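Local coordinates for phosphatidylglycerophosphatase and protein-tyrosine phosphatase 1 (Mus musculus, PDB 3RGO), which removes the terminal phosphate of phosphatidylglycerophosphate to give phosphatidylglycerol, a step on the mitochondrial route to cardiolipin, at residues A[32-37]-A[93-98]; A[98-103]-A[128-133]; A[111-116]-A[144-149]. All coordinates share one frame; numbering follows the deposited sequence.

Contact 1. Residues A[32-37]-A[93-98]. With SO4 (sulfate ion), chain B.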
loop_
_atom_site.group_PDB
_atom_site.type_symbol
_atom_site.label_atom_id
_atom_site.label_comp_id
_atom_site.label_asym_id
_atom_site.label_seq_id
_atom_site.Cartn_x
_atom_site.Cartn_y
_atom_site.Cartn_z
ATOM N N VAL A 32 -6.879 -2.804 4.995
ATOM C CA VAL A 32 -5.449 -2.943 5.217
ATOM C C VAL A 32 -4.859 -3.798 4.108
ATOM O O VAL A 32 -5.412 -4.840 3.746
ATOM C CB VAL A 32 -5.134 -3.526 6.619
ATOM C CG1 VAL A 32 -5.859 -4.845 6.827
ATOM C CG2 VAL A 32 -3.622 -3.690 6.831
ATOM N N ILE A 33 -3.769 -3.315 3.526
ATOM C CA ILE A 33 -3.036 -4.090 2.541
ATOM C C ILE A 33 -1.800 -4.631 3.225
ATOM O O ILE A 33 -0.942 -3.870 3.665
ATOM C CB ILE A 33 -2.638 -3.254 1.315
ATOM C CG1 ILE A 33 -3.895 -2.745 0.603
ATOM C CG2 ILE A 33 -1.765 -4.086 0.374
ATOM C CD1 ILE A 33 -3.615 -1.895 -0.633
ATOM N N THR A 34 -1.731 -5.950 3.339
ATOM C CA THR A 34 -0.621 -6.601 4.022
ATOM C C THR A 34 0.268 -7.311 3.020
ATOM O O THR A 34 -0.171 -8.206 2.304
ATOM C CB THR A 34 -1.119 -7.609 5.070
ATOM O OG1 THR A 34 -1.880 -6.915 6.068
ATOM C CG2 THR A 34 0.057 -8.328 5.729
ATOM N N MET A 35 1.527 -6.903 2.970
ATOM C CA MET A 35 2.459 -7.487 2.024
ATOM C C MET A 35 3.441 -8.405 2.730
ATOM O O MET A 35 3.935 -8.087 3.812
ATOM C CB MET A 35 3.194 -6.390 1.253
ATOM C CG MET A 35 2.291 -5.625 0.299
ATOM S SD MET A 35 2.984 -4.046 -0.218
ATOM C CE MET A 35 2.377 -3.012 1.106
ATOM N N ASN A 36 3.699 -9.550 2.107
ATOM C CA ASN A 36 4.665 -10.523 2.607
ATOM C C ASN A 36 4.504 -10.858 4.086
ATOM O O ASN A 36 5.488 -10.939 4.815
ATOM C CB ASN A 36 6.095 -10.055 2.335
ATOM C CG ASN A 36 6.476 -10.162 0.868
ATOM O OD1 ASN A 36 7.631 -9.942 0.497
ATOM N ND2 ASN A 36 5.511 -10.517 0.029
ATOM N N GLU A 37 3.264 -11.052 4.522
ATOM C CA GLU A 37 2.999 -11.485 5.891
ATOM C C GLU A 37 3.918 -12.648 6.272
ATOM O O GLU A 37 3.850 -13.723 5.676
ATOM C CB GLU A 37 1.533 -11.898 6.044
ATOM C CG GLU A 37 1.196 -12.504 7.394
ATOM C CD GLU A 37 -0.238 -12.992 7.469
ATOM O OE1 GLU A 37 -0.484 -14.171 7.137
ATOM O OE2 GLU A 37 -1.118 -12.196 7.861
ATOM N N TYR A 93 -4.617 1.244 5.314
ATOM C CA TYR A 93 -3.260 1.197 5.839
ATOM C C TYR A 93 -2.458 0.196 5.019
ATOM O O TYR A 93 -2.849 -0.965 4.888
ATOM C CB TYR A 93 -3.293 0.776 7.310
ATOM C CG TYR A 93 -1.999 0.942 8.075
ATOM C CD1 TYR A 93 -0.995 -0.021 8.004
ATOM C CD2 TYR A 93 -1.797 2.040 8.909
ATOM C CE1 TYR A 93 0.181 0.121 8.729
ATOM C CE2 TYR A 93 -0.624 2.187 9.640
ATOM C CZ TYR A 93 0.361 1.226 9.544
ATOM O OH TYR A 93 1.526 1.371 10.268
ATOM N N VAL A 94 -1.339 0.656 4.466
ATOM C CA VAL A 94 -0.509 -0.161 3.593
ATOM C C VAL A 94 0.814 -0.441 4.281
ATOM O O VAL A 94 1.514 0.484 4.694
ATOM C CB VAL A 94 -0.240 0.570 2.247
ATOM C CG1 VAL A 94 0.566 -0.304 1.305
ATOM C CG2 VAL A 94 -1.550 0.978 1.596
ATOM N N HIS A 95 1.162 -1.717 4.411
ATOM C CA HIS A 95 2.394 -2.070 5.102
ATOM C C HIS A 95 3.047 -3.344 4.607
ATOM O O HIS A 95 2.416 -4.208 4.002
ATOM C CB HIS A 95 2.136 -2.230 6.609
ATOM C CG HIS A 95 1.423 -3.501 6.960
ATOM N ND1 HIS A 95 2.088 -4.665 7.280
ATOM C CD2 HIS A 95 0.101 -3.795 7.020
ATOM C CE1 HIS A 95 1.208 -5.619 7.531
ATOM N NE2 HIS A 95 -0.004 -5.116 7.380
ATOM N N CYS A 96 4.337 -3.443 4.889
ATOM C CA CYS A 96 5.034 -4.707 4.878
ATOM C C CYS A 96 5.666 -4.808 6.262
ATOM O O CYS A 96 4.965 -5.048 7.251
ATOM C CB CYS A 96 6.082 -4.749 3.765
ATOM S SG CYS A 96 6.858 -6.367 3.558
ATOM N N LYS A 97 6.968 -4.569 6.343
ATOM C CA LYS A 97 7.666 -4.584 7.628
ATOM C C LYS A 97 7.975 -3.179 8.130
ATOM O O LYS A 97 7.411 -2.723 9.121
ATOM C CB LYS A 97 8.971 -5.382 7.526
ATOM C CG LYS A 97 8.790 -6.883 7.354
ATOM C CD LYS A 97 10.137 -7.595 7.430
ATOM C CE LYS A 97 10.855 -7.275 8.736
ATOM N NZ LYS A 97 12.211 -7.902 8.814
ATOM N N ALA A 98 8.875 -2.494 7.437
ATOM C CA ALA A 98 9.386 -1.209 7.902
ATOM C C ALA A 98 8.655 -0.010 7.298
ATOM O O ALA A 98 8.851 1.123 7.737
ATOM C CB ALA A 98 10.891 -1.116 7.623
HETATM S S SO4 B . 9.145 -2.727 3.544
HETATM O O1 SO4 B . 9.906 -3.358 2.470
HETATM O O2 SO4 B . 9.856 -1.553 4.041
HETATM O O3 SO4 B . 7.836 -2.334 3.038
HETATM O O4 SO4 B . 8.979 -3.670 4.647
HETATM O O HOH W 1 3.792 -7.828 6.717
#
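I33 bonds to the residues on each side of V94: its N gives to Y93 O at 2.9 Å and its O takes H95 N at 3.1 Å; M35 N continues the parallel ladder to H95 O at 3.0 Å. On the face shared by V32, T34 and H95, the imidazole uses both nitrogens. NE2 pairs with T34 OG1 at 2.9 Å, a hydroxyl that Q58 NE2 also holds, while ND1 gives an almost straight bond of 175° to C96 O, which lies in the ring plane. With chi1 at 75°, H95 CG sits between its own N and carbonyl carbon, which brings NE2 beside T34; V32 CG2 meets the ring edge and T34 CA lies over one face. The strands are central ones of the phosphatase sheet, and 93-98 runs from strand end into the P-loop headed by C96, the predicted phosphocysteine nucleophile. There K97 N and A98 N both donate to O4 of a bound sulfate, the first at 2.8 Å. Past the last bridge one water donates to M35 O and C96 O. M35, bent at chi3 (-88°), brings CE tightly against V94 CG1 at 3.3 Å.

Contact 2. Residues A[98-103]-A[128-133]. With SO4 (sulfate ion), chain B; SO4 (sulfate ion), chain C.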
loop_
_atom_site.group_PDB
_atom_site.type_symbol
_atom_site.label_atom_id
_atom_site.label_comp_id
_atom_site.label_asym_id
_atom_site.label_seq_id
_atom_site.Cartn_x
_atom_site.Cartn_y
_atom_site.Cartn_z
ATOM N N ALA A 98 8.875 -2.494 7.437
ATOM C CA ALA A 98 9.386 -1.209 7.902
ATOM C C ALA A 98 8.655 -0.010 7.298
ATOM O O ALA A 98 8.851 1.123 7.737
ATOM C CB ALA A 98 10.891 -1.116 7.623
ATOM N N GLY A 99 7.824 -0.262 6.290
ATOM C CA GLY A 99 7.093 0.795 5.611
ATOM C C GLY A 99 7.982 1.697 4.768
ATOM O O GLY A 99 7.737 2.896 4.666
ATOM N N ARG A 100 9.003 1.115 4.147
ATOM C CA ARG A 100 10.015 1.901 3.440
ATOM C C ARG A 100 10.228 1.526 1.973
ATOM O O ARG A 100 10.722 2.341 1.189
ATOM C CB ARG A 100 11.357 1.816 4.182
ATOM C CG ARG A 100 11.585 2.913 5.213
ATOM C CD ARG A 100 10.472 2.966 6.235
ATOM N NE ARG A 100 10.301 4.301 6.802
ATOM C CZ ARG A 100 10.783 4.685 7.979
ATOM N NH1 ARG A 100 11.471 3.834 8.731
ATOM N NH2 ARG A 100 10.570 5.923 8.406
ATOM N N SER A 101 9.878 0.298 1.599
ATOM C CA SER A 101 10.307 -0.233 0.302
ATOM C C SER A 101 9.205 -0.960 -0.469
ATOM O O SER A 101 8.662 -0.433 -1.440
ATOM C CB SER A 101 11.517 -1.153 0.492
ATOM O OG SER A 101 12.007 -1.635 -0.747
ATOM N N ARG A 102 8.893 -2.178 -0.047
ATOM C CA ARG A 102 7.851 -2.969 -0.693
ATOM C C ARG A 102 6.510 -2.260 -0.542
ATOM O O ARG A 102 5.735 -2.147 -1.492
ATOM C CB ARG A 102 7.796 -4.370 -0.077
ATOM C CG ARG A 102 9.044 -5.186 -0.356
ATOM C CD ARG A 102 9.227 -6.312 0.642
ATOM N NE ARG A 102 10.499 -6.991 0.430
ATOM C CZ ARG A 102 11.659 -6.577 0.931
ATOM N NH1 ARG A 102 11.707 -5.487 1.684
ATOM N NH2 ARG A 102 12.771 -7.259 0.682
ATOM N N SER A 103 6.251 -1.765 0.661
ATOM C CA SER A 103 5.004 -1.070 0.933
ATOM C C SER A 103 4.992 0.308 0.268
ATOM O O SER A 103 3.954 0.774 -0.210
ATOM C CB SER A 103 4.763 -0.981 2.445
ATOM O OG SER A 103 5.879 -0.419 3.105
ATOM N N LYS A 128 8.886 12.827 0.437
ATOM C CA LYS A 128 8.747 14.154 1.025
ATOM C C LYS A 128 8.009 14.062 2.359
ATOM O O LYS A 128 8.145 14.933 3.222
ATOM C CB LYS A 128 8.008 15.090 0.067
ATOM C CG LYS A 128 8.156 16.568 0.389
ATOM C CD LYS A 128 7.478 17.431 -0.665
ATOM C CE LYS A 128 8.055 17.184 -2.052
ATOM N NZ LYS A 128 9.463 17.658 -2.180
ATOM N N ILE A 129 7.237 12.992 2.523
ATOM C CA ILE A 129 6.438 12.792 3.726
ATOM C C ILE A 129 7.090 11.816 4.703
ATOM O O ILE A 129 7.137 12.069 5.906
ATOM C CB ILE A 129 5.033 12.265 3.383
ATOM C CG1 ILE A 129 4.270 13.297 2.554
ATOM C CG2 ILE A 129 4.267 11.906 4.666
ATOM C CD1 ILE A 129 3.006 12.755 1.919
ATOM N N ARG A 130 7.587 10.701 4.177
ATOM C CA ARG A 130 8.138 9.639 5.014
ATOM C C ARG A 130 9.611 9.378 4.696
ATOM O O ARG A 130 9.995 9.263 3.535
ATOM C CB ARG A 130 7.311 8.362 4.851
ATOM C CG ARG A 130 7.753 7.201 5.727
ATOM C CD ARG A 130 6.675 6.128 5.782
ATOM N NE ARG A 130 7.107 4.948 6.526
ATOM C CZ ARG A 130 7.026 4.820 7.849
ATOM N NH1 ARG A 130 6.529 5.803 8.584
ATOM N NH2 ARG A 130 7.444 3.706 8.437
ATOM N N SER A 131 10.426 9.275 5.741
ATOM C CA SER A 131 11.870 9.159 5.585
ATOM C C SER A 131 12.320 7.745 5.219
ATOM O O SER A 131 11.594 6.769 5.430
ATOM C CB SER A 131 12.573 9.595 6.872
ATOM O OG SER A 131 12.434 8.603 7.878
ATOM N N HIS A 132 13.526 7.651 4.670
ATOM C CA HIS A 132 14.148 6.368 4.348
ATOM C C HIS A 132 13.352 5.519 3.353
ATOM O O HIS A 132 13.429 4.288 3.367
ATOM C CB HIS A 132 14.446 5.580 5.626
ATOM C CG HIS A 132 15.318 6.319 6.593
ATOM N ND1 HIS A 132 16.684 6.412 6.443
ATOM C CD2 HIS A 132 15.015 7.007 7.720
ATOM C CE1 HIS A 132 17.187 7.124 7.437
ATOM N NE2 HIS A 132 16.195 7.496 8.226
ATOM N N ILE A 133 12.593 6.177 2.486
ATOM C CA ILE A 133 11.968 5.472 1.381
ATOM C C ILE A 133 13.088 4.953 0.496
ATOM O O ILE A 133 13.978 5.705 0.102
ATOM C CB ILE A 133 11.045 6.388 0.561
ATOM C CG1 ILE A 133 9.928 6.940 1.446
ATOM C CG2 ILE A 133 10.457 5.632 -0.631
ATOM C CD1 ILE A 133 9.105 5.868 2.137
HETATM S S SO4 B . 9.145 -2.727 3.544
HETATM O O1 SO4 B . 9.906 -3.358 2.470
HETATM O O2 SO4 B . 9.856 -1.553 4.041
HETATM O O3 SO4 B . 7.836 -2.334 3.038
HETATM O O4 SO4 B . 8.979 -3.670 4.647
HETATM S S SO4 C . 11.291 -9.920 -1.812
HETATM O O1 SO4 C . 10.389 -9.984 -2.962
HETATM O O2 SO4 C . 12.205 -8.787 -1.968
HETATM O O3 SO4 C . 10.500 -9.754 -0.592
HETATM O O4 SO4 C . 12.059 -11.162 -1.723
#
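R100 lays its side chain across R130 at about a right angle, between that arginine and the 131-132 backbone. From its root, R100 CB lies 3.3 Å from H132 O and CG comes closer still to the same oxygen; the chain then bends at chi2 (56°), and CD continues past the R130 guanidinium. NE stands 3.1 Å from S131 O and 3.3 Å from R130 NE. At the tip, NH2 lies near S131 O and OG and over the centre of the R130 guanidinium, while H132 CB lies across the opposite face of the R100 group. The two guanidinium groups lie face over face with their planes 32° apart, and any cost of like charge is probably eased by the carbonyls around them. G99 and R100 belong to the phosphate-binding loop (P-loop) of the protein-tyrosine phosphatase fold, which with the N-terminus of helix 102-115 wraps the sulfate. R130, extended from CG to NE, turns its edge to this loop: NE gives to G99 O at 2.8 Å, the oxygen lying near the guanidinium plane, and NH1 reaches H3. R100 N donates to sulfate O2 at 2.8 Å, S103 N and OG both to O3. R102 spans two sulfates with its in-plane edge: NH1 holds O1 of this one at 2.9 Å, and NE holds O3 of the second, also at 2.9 Å.

Contact 3. Residues A[111-116]-A[144-149]; sequences LIQVHN and KEFHKE
The 111-115 end of helix 102-115 and the 144-149 part of helix 137-154 run nearly parallel, their local axes 9.9 Å apart and crossing at -23°, with I112 and H147 nearest in backbone. I112 CG2 carries much of the touch. It meets H147 CD2 at 3.7 Å, in the plane of the imidazole at its edge, and F146 CD1 at 4.2 Å, again at a ring edge, so one methyl fits between two neighbouring rings of the facing helix. F146 has CG anti to its backbone N (chi1 -175°), which carries the ring across to Q113, whose CB lies 4.1 Å from F146 CE1. No direct hydrogen bond joins the segments; a water donates to N116 O and is weakly hydrogen-bonded to H147 NE2, lying in that ring's plane. Replacing F146 with an alanine would probably open a gap beside I112 CG2 and Q113 CB and leave both with less apolar cover. This is plain helix-to-helix packing in the phosphatase domain, away from the catalytic loop. Helix 72-88 adjoins one flank, with H76 against the F146 ring and V79, Q80 and L83 against Q113; helix 119-129 covers I112 and L111 through A122, and P119 touches H147.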
loop_
_atom_site.group_PDB
_atom_site.type_symbol
_atom_site.label_atom_id
_atom_site.label_comp_id
_atom_site.label_asym_id
_atom_site.label_seq_id
_atom_site.Cartn_x
_atom_site.Cartn_y
_atom_site.Cartn_z
ATOM N N LEU A 111 -0.489 6.093 -6.304
ATOM C CA LEU A 111 -0.329 7.490 -6.700
ATOM C C LEU A 111 -0.173 7.658 -8.211
ATOM O O LEU A 111 -0.708 8.603 -8.806
ATOM C CB LEU A 111 0.856 8.120 -5.969
ATOM C CG LEU A 111 0.693 8.258 -4.451
ATOM C CD1 LEU A 111 1.995 8.724 -3.819
ATOM C CD2 LEU A 111 -0.455 9.206 -4.104
ATOM N N ILE A 112 0.572 6.751 -8.832
ATOM C CA ILE A 112 0.728 6.785 -10.279
ATOM C C ILE A 112 -0.630 6.752 -10.963
ATOM O O ILE A 112 -0.913 7.563 -11.844
ATOM C CB ILE A 112 1.598 5.618 -10.785
ATOM C CG1 ILE A 112 3.058 5.836 -10.369
ATOM C CG2 ILE A 112 1.485 5.480 -12.299
ATOM C CD1 ILE A 112 3.968 4.647 -10.632
ATOM N N GLN A 113 -1.472 5.817 -10.545
ATOM C CA GLN A 113 -2.774 5.650 -11.164
ATOM C C GLN A 113 -3.690 6.826 -10.848
ATOM O O GLN A 113 -4.326 7.377 -11.741
ATOM C CB GLN A 113 -3.426 4.339 -10.725
ATOM C CG GLN A 113 -4.890 4.237 -11.149
ATOM C CD GLN A 113 -5.371 2.811 -11.251
ATOM O OE1 GLN A 113 -4.572 1.880 -11.325
ATOM N NE2 GLN A 113 -6.686 2.630 -11.257
ATOM N N VAL A 114 -3.746 7.207 -9.576
ATOM C CA VAL A 114 -4.615 8.294 -9.139
ATOM C C VAL A 114 -4.279 9.627 -9.810
ATOM O O VAL A 114 -5.178 10.381 -10.193
ATOM C CB VAL A 114 -4.571 8.464 -7.603
ATOM C CG1 VAL A 114 -5.280 9.747 -7.178
ATOM C CG2 VAL A 114 -5.195 7.254 -6.924
ATOM N N HIS A 115 -2.990 9.915 -9.969
ATOM C CA HIS A 115 -2.581 11.228 -10.473
ATOM C C HIS A 115 -2.068 11.225 -11.907
ATOM O O HIS A 115 -1.745 12.278 -12.460
ATOM C CB HIS A 115 -1.523 11.835 -9.553
ATOM C CG HIS A 115 -1.994 12.043 -8.148
ATOM N ND1 HIS A 115 -2.884 13.039 -7.803
ATOM C CD2 HIS A 115 -1.698 11.388 -7.003
ATOM C CE1 HIS A 115 -3.110 12.989 -6.502
ATOM N NE2 HIS A 115 -2.404 11.997 -5.994
ATOM N N ASN A 116 -2.010 10.049 -12.522
ATOM C CA ASN A 116 -1.301 9.914 -13.777
ATOM C C ASN A 116 0.089 10.545 -13.652
ATOM O O ASN A 116 0.489 11.353 -14.486
ATOM C CB ASN A 116 -2.088 10.571 -14.921
ATOM C CG ASN A 116 -1.417 10.393 -16.263
ATOM O OD1 ASN A 116 -0.791 9.364 -16.524
ATOM N ND2 ASN A 116 -1.539 11.400 -17.126
ATOM N N LYS A 144 7.439 1.217 -13.665
ATOM C CA LYS A 144 7.488 1.718 -15.042
ATOM C C LYS A 144 6.485 1.005 -15.944
ATOM O O LYS A 144 5.823 1.639 -16.777
ATOM C CB LYS A 144 8.895 1.571 -15.625
ATOM C CG LYS A 144 9.862 2.689 -15.263
ATOM C CD LYS A 144 11.100 2.632 -16.159
ATOM C CE LYS A 144 11.953 3.892 -16.046
ATOM N NZ LYS A 144 12.498 4.090 -14.676
ATOM N N GLU A 145 6.385 -0.315 -15.802
ATOM C CA GLU A 145 5.437 -1.089 -16.604
ATOM C C GLU A 145 4.012 -0.747 -16.176
ATOM O O GLU A 145 3.099 -0.651 -17.004
ATOM C CB GLU A 145 5.684 -2.592 -16.454
ATOM C CG GLU A 145 7.003 -3.087 -17.036
ATOM C CD GLU A 145 6.906 -3.424 -18.516
ATOM O OE1 GLU A 145 6.295 -2.639 -19.274
ATOM O OE2 GLU A 145 7.447 -4.476 -18.923
ATOM N N PHE A 146 3.828 -0.557 -14.873
ATOM C CA PHE A 146 2.521 -0.196 -14.336
ATOM C C PHE A 146 2.080 1.145 -14.919
ATOM O O PHE A 146 0.916 1.325 -15.284
ATOM C CB PHE A 146 2.565 -0.135 -12.801
ATOM C CG PHE A 146 1.224 0.108 -12.165
ATOM C CD1 PHE A 146 0.807 1.394 -11.860
ATOM C CD2 PHE A 146 0.381 -0.951 -11.874
ATOM C CE1 PHE A 146 -0.421 1.617 -11.273
ATOM C CE2 PHE A 146 -0.847 -0.735 -11.291
ATOM C CZ PHE A 146 -1.252 0.552 -10.991
ATOM N N HIS A 147 3.027 2.075 -15.009
ATOM C CA HIS A 147 2.789 3.393 -15.587
ATOM C C HIS A 147 2.334 3.303 -17.047
ATOM O O HIS A 147 1.429 4.021 -17.468
ATOM C CB HIS A 147 4.054 4.246 -15.475
ATOM C CG HIS A 147 3.868 5.668 -15.904
ATOM N ND1 HIS A 147 4.504 6.204 -17.003
ATOM C CD2 HIS A 147 3.114 6.665 -15.383
ATOM C CE1 HIS A 147 4.152 7.471 -17.138
ATOM N NE2 HIS A 147 3.311 7.775 -16.167
ATOM N N LYS A 148 2.960 2.418 -17.815
ATOM C CA LYS A 148 2.574 2.214 -19.208
ATOM C C LYS A 148 1.167 1.635 -19.343
ATOM O O LYS A 148 0.409 2.031 -20.231
ATOM C CB LYS A 148 3.581 1.303 -19.913
ATOM C CG LYS A 148 4.961 1.910 -20.082
ATOM C CD LYS A 148 5.890 0.959 -20.823
ATOM C CE LYS A 148 7.290 1.537 -20.946
ATOM N NZ LYS A 148 8.192 0.642 -21.723
ATOM N N GLU A 149 0.827 0.689 -18.472
ATOM C CA GLU A 149 -0.490 0.059 -18.489
ATOM C C GLU A 149 -1.582 1.052 -18.116
ATOM O O GLU A 149 -2.661 1.062 -18.718
ATOM C CB GLU A 149 -0.537 -1.136 -17.535
ATOM C CG GLU A 149 0.254 -2.343 -18.010
ATOM C CD GLU A 149 0.027 -3.562 -17.135
ATOM O OE1 GLU A 149 -0.446 -3.390 -15.997
ATOM O OE2 GLU A 149 0.320 -4.689 -17.583
HETATM O O HOH W 2 3.063 11.108 -16.414
#

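Contacts 1 and 2 share A98 and the same sulfate, which probably marks the phosphate site beside C96; their centres lie 12 Å apart. Strand 91-95 leads through contact 1 to the predicted nucleophile C96, the loop then turns through contact 2, and helix 102-115 leaves from there. The two also touch directly: M35 CE lies 3.3 Å from S103 CA, so the sheet backs the first turn of that helix. Contact 3 uses the far end of the same helix, with its centre about 19 Å from that of contact 2 and 20 Å from that of contact 1, and touches neither. Along the chain contacts 2 and 3 alternate, since 111-116 falls between 98-103 and 128-133 and 144-149 comes after both.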